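PDB 3HO7: OxyR from Porphyromonas gingivalis, which probably binds DNA as a LysR-family, redox-sensitive transcriptional activator, this chain being its regulatory domain. Local coordinates for residues A[77-85]-A[210-221]. Residues are numbered along the deposited sequence; the frame is centred on the assembly and turned at random.
Sequences DDLLYYEEF and LRSAVPSDMHKL
Tyr82 and Met218 share the one backbone hydrogen bond that ties 77-85 to 210-221. Tyr82 N reaches Met218 O at 3.0 Å and nearly straight, 168° at the hydrogen; the donor is tilted 22° from the carbonyl plane. The Tyr82 ring lies between two leucines. Leu221 CB approaches one face and Leu79 CD1 the other, both away from the ring centre. The Tyr82 ring also meets backbone, with CD1 3.6 Å from Leu221 N. The Met218 chain starts beside its own N and bends at chi3 (87°). That bend carries CE to 3.3 Å from Tyr82 O and on toward Glu83 CA.

The strand segment belongs to the long strand 75-89, in the LysR substrate-binding domain, which is of the periplasmic-binding-protein type. Val189 of the antiparallel strand 184-194 pairs with two residues, Leu80 and Tyr81, which makes a classic beta bulge. From there Leu80 packs on Leu210 of helix 200-211, with CD1 3.7 Å from Leu210 CD1. The base of the Tyr81 side chain meets Val214. Val214 CG2 touches both Tyr81 CB and CG at 4.0 Å, and Val214 CG1 lies over one face of the ring. The ring runs on to Leu25 of helix 22-36.

His219 ties Arg211 to the 3-10 segment 216-219. Its NE2 donates to Arg211 O at 2.6 Å; the acceptor is in the imidazole plane, but the donor stands above the carbonyl plane. Ser216 CA lies over one face of the His219 ring, near its rim. Arg211 NE lies over the centre of the opposite face, 4.0 Å above it. The aliphatic part of Arg211 runs past the strand backbone, with CG 3.5 Å from Leu80 O. Glu83 OE2 accepts a hydrogen bond from Leu164 N, and OE1 forms a salt bridge with Arg187.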
ATOM      1  N   ASP A  77      18.290 -15.634   9.232  1.00 29.37           N
ATOM      2  CA  ASP A  77      17.923 -14.251   9.487  1.00 28.65           C
ATOM      3  C   ASP A  77      18.457 -13.747  10.820  1.00 28.98           C
ATOM      4  O   ASP A  77      18.839 -14.529  11.689  1.00 29.96           O
ATOM      5  CB  ASP A  77      16.402 -14.079   9.428  1.00 27.78           C
ATOM      6  CG  ASP A  77      15.667 -15.151  10.209  1.00 28.12           C
ATOM      7  OD1 ASP A  77      15.304 -14.894  11.376  1.00 27.12           O
ATOM      8  OD2 ASP A  77      15.465 -16.253   9.655  1.00 27.89           O
ATOM      9  N   ASP A  78      18.472 -12.428  10.969  1.00 28.63           N
ATOM     10  CA  ASP A  78      18.976 -11.792  12.174  1.00 28.95           C
ATOM     11  C   ASP A  78      18.012 -10.706  12.625  1.00 28.26           C
ATOM     12  O   ASP A  78      17.390 -10.033  11.803  1.00 27.40           O
ATOM     13  CB  ASP A  78      20.357 -11.189  11.914  1.00 29.54           C
ATOM     14  CG  ASP A  78      21.411 -12.242  11.639  1.00 30.32           C
ATOM     15  OD1 ASP A  78      21.673 -13.076  12.534  1.00 31.95           O
ATOM     16  OD2 ASP A  78      21.980 -12.237  10.527  1.00 30.40           O
ATOM     17  N   LEU A  79      17.888 -10.540  13.936  1.00 28.67           N
ATOM     18  CA  LEU A  79      16.984  -9.546  14.490  1.00 28.28           C
ATOM     19  C   LEU A  79      17.438  -8.128  14.157  1.00 28.04           C
ATOM     20  O   LEU A  79      18.617  -7.792  14.283  1.00 28.62           O
ATOM     21  CB  LEU A  79      16.865  -9.721  16.006  1.00 29.13           C
ATOM     22  CG  LEU A  79      15.949  -8.741  16.742  1.00 29.08           C
ATOM     23  CD1 LEU A  79      14.515  -8.856  16.229  1.00 28.82           C
ATOM     24  CD2 LEU A  79      16.005  -8.976  18.242  1.00 30.84           C
ATOM     25  N   LEU A  80      16.496  -7.306  13.718  1.00 26.98           N
ATOM     26  CA  LEU A  80      16.763  -5.893  13.496  1.00 26.83           C
ATOM     27  C   LEU A  80      16.104  -5.081  14.602  1.00 27.15           C
ATOM     28  O   LEU A  80      16.752  -4.268  15.259  1.00 27.99           O
ATOM     29  CB  LEU A  80      16.256  -5.452  12.123  1.00 26.08           C
ATOM     30  CG  LEU A  80      16.904  -6.166  10.934  1.00 25.52           C
ATOM     31  CD1 LEU A  80      16.386  -5.608   9.619  1.00 25.43           C
ATOM     32  CD2 LEU A  80      18.422  -6.049  11.014  1.00 26.05           C
ATOM     33  N   TYR A  81      14.814  -5.325  14.819  1.00 26.68           N
ATOM     34  CA  TYR A  81      14.075  -4.646  15.876  1.00 26.91           C
ATOM     35  C   TYR A  81      12.695  -5.264  16.078  1.00 26.62           C
ATOM     36  O   TYR A  81      12.165  -5.929  15.183  1.00 25.92           O
ATOM     37  CB  TYR A  81      13.936  -3.154  15.565  1.00 26.65           C
ATOM     38  CG  TYR A  81      13.220  -2.853  14.267  1.00 25.88           C
ATOM     39  CD1 TYR A  81      11.865  -2.541  14.253  1.00 25.63           C
ATOM     40  CD2 TYR A  81      13.899  -2.873  13.058  1.00 25.32           C
ATOM     41  CE1 TYR A  81      11.208  -2.261  13.066  1.00 25.07           C
ATOM     42  CE2 TYR A  81      13.253  -2.599  11.867  1.00 25.83           C
ATOM     43  CZ  TYR A  81      11.911  -2.293  11.876  1.00 25.06           C
ATOM     44  OH  TYR A  81      11.276  -2.021  10.684  1.00 25.61           O
ATOM     45  N   TYR A  82      12.127  -5.043  17.259  1.00 27.22           N
ATOM     46  CA  TYR A  82      10.751  -5.430  17.536  1.00 27.04           C
ATOM     47  C   TYR A  82       9.849  -4.240  17.264  1.00 26.57           C
ATOM     48  O   TYR A  82      10.298  -3.097  17.264  1.00 27.11           O
ATOM     49  CB  TYR A  82      10.594  -5.893  18.985  1.00 27.87           C
ATOM     50  CG  TYR A  82      11.343  -7.163  19.307  1.00 28.66           C
ATOM     51  CD1 TYR A  82      12.587  -7.120  19.923  1.00 29.40           C
ATOM     52  CD2 TYR A  82      10.810  -8.405  18.989  1.00 28.55           C
ATOM     53  CE1 TYR A  82      13.277  -8.278  20.215  1.00 31.09           C
ATOM     54  CE2 TYR A  82      11.495  -9.571  19.279  1.00 30.03           C
ATOM     55  CZ  TYR A  82      12.729  -9.500  19.893  1.00 31.17           C
ATOM     56  OH  TYR A  82      13.422 -10.650  20.185  1.00 33.38           O
ATOM     57  N   GLU A  83       8.573  -4.504  17.029  1.00 26.23           N
ATOM     58  CA  GLU A  83       7.649  -3.433  16.710  1.00 25.91           C
ATOM     59  C   GLU A  83       6.254  -3.793  17.181  1.00 26.03           C
ATOM     60  O   GLU A  83       5.715  -4.837  16.816  1.00 25.80           O
ATOM     61  CB  GLU A  83       7.643  -3.163  15.208  1.00 25.25           C
ATOM     62  CG  GLU A  83       6.742  -2.014  14.795  1.00 24.23           C
ATOM     63  CD  GLU A  83       6.910  -1.645  13.335  1.00 22.47           C
ATOM     64  OE1 GLU A  83       7.219  -2.545  12.529  1.00 21.67           O
ATOM     65  OE2 GLU A  83       6.729  -0.460  12.996  1.00 22.58           O
ATOM     66  N   GLU A  84       5.690  -2.945  18.029  1.00 26.74           N
ATOM     67  CA  GLU A  84       4.363  -3.181  18.562  1.00 27.04           C
ATOM     68  C   GLU A  84       3.255  -2.959  17.548  1.00 26.41           C
ATOM     69  O   GLU A  84       3.297  -2.020  16.759  1.00 25.84           O
ATOM     70  CB  GLU A  84       4.106  -2.282  19.771  1.00 28.05           C
ATOM     71  CG  GLU A  84       4.759  -2.750  21.050  1.00 29.87           C
ATOM     72  CD  GLU A  84       4.138  -2.121  22.282  1.00 31.72           C
ATOM     73  OE1 GLU A  84       2.967  -1.698  22.215  1.00 32.73           O
ATOM     74  OE2 GLU A  84       4.823  -2.060  23.319  1.00 33.64           O
ATOM     75  N   PHE A  85       2.251  -3.823  17.604  1.00 26.33           N
ATOM     76  CA  PHE A  85       1.000  -3.596  16.907  1.00 25.93           C
ATOM     77  C   PHE A  85       0.158  -2.660  17.760  1.00 26.08           C
ATOM     78  O   PHE A  85       0.080  -2.821  18.980  1.00 26.88           O
ATOM     79  CB  PHE A  85       0.244  -4.906  16.714  1.00 26.18           C
ATOM     80  CG  PHE A  85       0.829  -5.796  15.663  1.00 26.26           C
ATOM     81  CD1 PHE A  85       0.675  -5.495  14.321  1.00 26.89           C
ATOM     82  CD2 PHE A  85       1.516  -6.947  16.014  1.00 27.30           C
ATOM     83  CE1 PHE A  85       1.206  -6.318  13.348  1.00 26.93           C
ATOM     84  CE2 PHE A  85       2.048  -7.775  15.046  1.00 27.59           C
ATOM     85  CZ  PHE A  85       1.892  -7.460  13.710  1.00 27.60           C
ATOM     86  N   LEU A 210      20.474  -0.705   9.308  1.00 28.22           N
ATOM     87  CA  LEU A 210      19.039  -0.822   9.515  1.00 27.70           C
ATOM     88  C   LEU A 210      18.681  -0.628  10.986  1.00 28.20           C
ATOM     89  O   LEU A 210      17.744   0.099  11.315  1.00 27.97           O
ATOM     90  CB  LEU A 210      18.531  -2.169   8.996  1.00 27.10           C
ATOM     91  CG  LEU A 210      18.546  -2.326   7.474  1.00 26.82           C
ATOM     92  CD1 LEU A 210      18.327  -3.780   7.082  1.00 26.51           C
ATOM     93  CD2 LEU A 210      17.493  -1.434   6.833  1.00 26.98           C
ATOM     94  N   ARG A 211      19.440  -1.269  11.870  1.00 29.12           N
ATOM     95  CA  ARG A 211      19.198  -1.131  13.303  1.00 30.02           C
ATOM     96  C   ARG A 211      19.393   0.312  13.760  1.00 30.89           C
ATOM     97  O   ARG A 211      18.677   0.794  14.636  1.00 31.17           O
ATOM     98  CB  ARG A 211      20.098  -2.072  14.103  1.00 30.87           C
ATOM     99  CG  ARG A 211      19.881  -3.546  13.805  1.00 30.76           C
ATOM    100  CD  ARG A 211      20.703  -4.415  14.736  1.00 32.27           C
ATOM    101  NE  ARG A 211      20.332  -4.208  16.132  1.00 33.49           N
ATOM    102  CZ  ARG A 211      21.051  -4.626  17.167  1.00 34.96           C
ATOM    103  NH1 ARG A 211      22.192  -5.275  16.966  1.00 36.18           N
ATOM    104  NH2 ARG A 211      20.636  -4.391  18.403  1.00 36.06           N
ATOM    105  N   SER A 212      20.358   1.001  13.158  1.00 31.64           N
ATOM    106  CA  SER A 212      20.626   2.392  13.505  1.00 32.82           C
ATOM    107  C   SER A 212      19.548   3.317  12.948  1.00 32.32           C
ATOM    108  O   SER A 212      19.543   4.518  13.224  1.00 33.05           O
ATOM    109  CB  SER A 212      21.997   2.826  12.981  1.00 33.61           C
ATOM    110  OG  SER A 212      21.924   3.198  11.614  1.00 33.47           O
ATOM    111  N   ALA A 213      18.645   2.752  12.153  1.00 31.48           N
ATOM    112  CA  ALA A 213      17.578   3.527  11.531  1.00 31.10           C
ATOM    113  C   ALA A 213      16.398   3.714  12.476  1.00 31.16           C
ATOM    114  O   ALA A 213      15.505   4.517  12.213  1.00 30.93           O
ATOM    115  CB  ALA A 213      17.125   2.861  10.239  1.00 30.23           C
ATOM    116  N   VAL A 214      16.400   2.973  13.579  1.00 31.53           N
ATOM    117  CA  VAL A 214      15.315   3.059  14.551  1.00 31.59           C
ATOM    118  C   VAL A 214      15.831   3.288  15.971  1.00 33.01           C
ATOM    119  O   VAL A 214      16.984   2.980  16.279  1.00 33.61           O
ATOM    120  CB  VAL A 214      14.425   1.796  14.513  1.00 30.84           C
ATOM    121  CG1 VAL A 214      13.848   1.603  13.120  1.00 29.93           C
ATOM    122  CG2 VAL A 214      15.218   0.569  14.939  1.00 30.79           C
ATOM    123  N   PRO A 215      14.975   3.845  16.839  1.00 33.47           N
ATOM    124  CA  PRO A 215      15.324   4.077  18.238  1.00 34.91           C
ATOM    125  C   PRO A 215      15.834   2.798  18.893  1.00 35.34           C
ATOM    126  O   PRO A 215      15.266   1.726  18.680  1.00 34.64           O
ATOM    127  CB  PRO A 215      13.994   4.503  18.859  1.00 34.90           C
ATOM    128  CG  PRO A 215      13.242   5.119  17.732  1.00 33.92           C
ATOM    129  CD  PRO A 215      13.614   4.309  16.524  1.00 32.73           C
ATOM    130  N   SER A 216      16.894   2.917  19.687  1.00 36.77           N
ATOM    131  CA  SER A 216      17.548   1.756  20.286  1.00 37.29           C
ATOM    132  C   SER A 216      16.623   0.949  21.193  1.00 37.25           C
ATOM    133  O   SER A 216      16.762  -0.269  21.297  1.00 37.04           O
ATOM    134  CB  SER A 216      18.804   2.181  21.055  1.00 39.01           C
ATOM    135  OG  SER A 216      18.475   3.044  22.129  1.00 40.50           O
ATOM    136  N   ASP A 217      15.687   1.624  21.850  1.00 37.52           N
ATOM    137  CA  ASP A 217      14.718   0.942  22.704  1.00 37.74           C
ATOM    138  C   ASP A 217      14.067  -0.235  21.980  1.00 36.41           C
ATOM    139  O   ASP A 217      13.751  -1.253  22.597  1.00 36.49           O
ATOM    140  CB  ASP A 217      13.636   1.913  23.181  1.00 38.03           C
ATOM    141  CG  ASP A 217      14.077   2.742  24.370  1.00 40.11           C
ATOM    142  OD1 ASP A 217      15.285   2.742  24.692  1.00 42.34           O
ATOM    143  OD2 ASP A 217      13.209   3.396  24.987  1.00 41.33           O
ATOM    144  N   MET A 218      13.866  -0.084  20.674  1.00 35.17           N
ATOM    145  CA  MET A 218      13.205  -1.109  19.871  1.00 34.01           C
ATOM    146  C   MET A 218      14.104  -2.314  19.614  1.00 33.97           C
ATOM    147  O   MET A 218      13.628  -3.369  19.200  1.00 33.20           O
ATOM    148  CB  MET A 218      12.726  -0.533  18.533  1.00 32.95           C
ATOM    149  CG  MET A 218      11.826   0.686  18.658  1.00 33.34           C
ATOM    150  SD  MET A 218      11.113   1.186  17.079  1.00 33.04           S
ATOM    151  CE  MET A 218       9.642   0.158  17.014  1.00 31.94           C
ATOM    152  N   HIS A 219      15.402  -2.161  19.857  1.00 34.78           N
ATOM    153  CA  HIS A 219      16.340  -3.250  19.601  1.00 34.96           C
ATOM    154  C   HIS A 219      16.105  -4.431  20.536  1.00 35.54           C
ATOM    155  O   HIS A 219      16.510  -5.554  20.242  1.00 35.61           O
ATOM    156  CB  HIS A 219      17.792  -2.774  19.707  1.00 35.94           C
ATOM    157  CG  HIS A 219      18.180  -1.763  18.673  1.00 35.37           C
ATOM    158  ND1 HIS A 219      19.246  -0.906  18.835  1.00 36.18           N
ATOM    159  CD2 HIS A 219      17.637  -1.465  17.469  1.00 34.11           C
ATOM    160  CE1 HIS A 219      19.349  -0.129  17.771  1.00 35.59           C
ATOM    161  NE2 HIS A 219      18.384  -0.447  16.928  1.00 34.00           N
ATOM    162  N   LYS A 220      15.445  -4.174  21.660  1.00 36.24           N
ATOM    163  CA  LYS A 220      15.183  -5.216  22.647  1.00 37.19           C
ATOM    164  C   LYS A 220      13.729  -5.209  23.106  1.00 36.98           C
ATOM    165  O   LYS A 220      13.094  -4.157  23.176  1.00 36.54           O
ATOM    166  CB  LYS A 220      16.108  -5.055  23.856  1.00 38.99           C
ATOM    167  CG  LYS A 220      17.581  -5.236  23.546  1.00 39.82           C
ATOM    168  CD  LYS A 220      18.424  -5.103  24.809  1.00 42.02           C
ATOM    169  CE  LYS A 220      19.907  -5.286  24.515  1.00 42.82           C
ATOM    170  NZ  LYS A 220      20.751  -5.086  25.728  1.00 45.95           N
ATOM    171  N   LEU A 221      13.211  -6.393  23.420  1.00 37.32           N
ATOM    172  CA  LEU A 221      11.851  -6.523  23.925  1.00 37.52           C
ATOM    173  C   LEU A 221      11.728  -5.805  25.263  1.00 38.99           C
ATOM    174  O   LEU A 221      12.429  -6.134  26.223  1.00 40.53           O
ATOM    175  CB  LEU A 221      11.477  -7.998  24.080  1.00 37.74           C
ATOM    176  CG  LEU A 221      10.033  -8.300  24.484  1.00 37.49           C
ATOM    177  CD1 LEU A 221       9.072  -7.829  23.401  1.00 35.69           C
ATOM    178  CD2 LEU A 221       9.855  -9.788  24.756  1.00 37.88           C
TER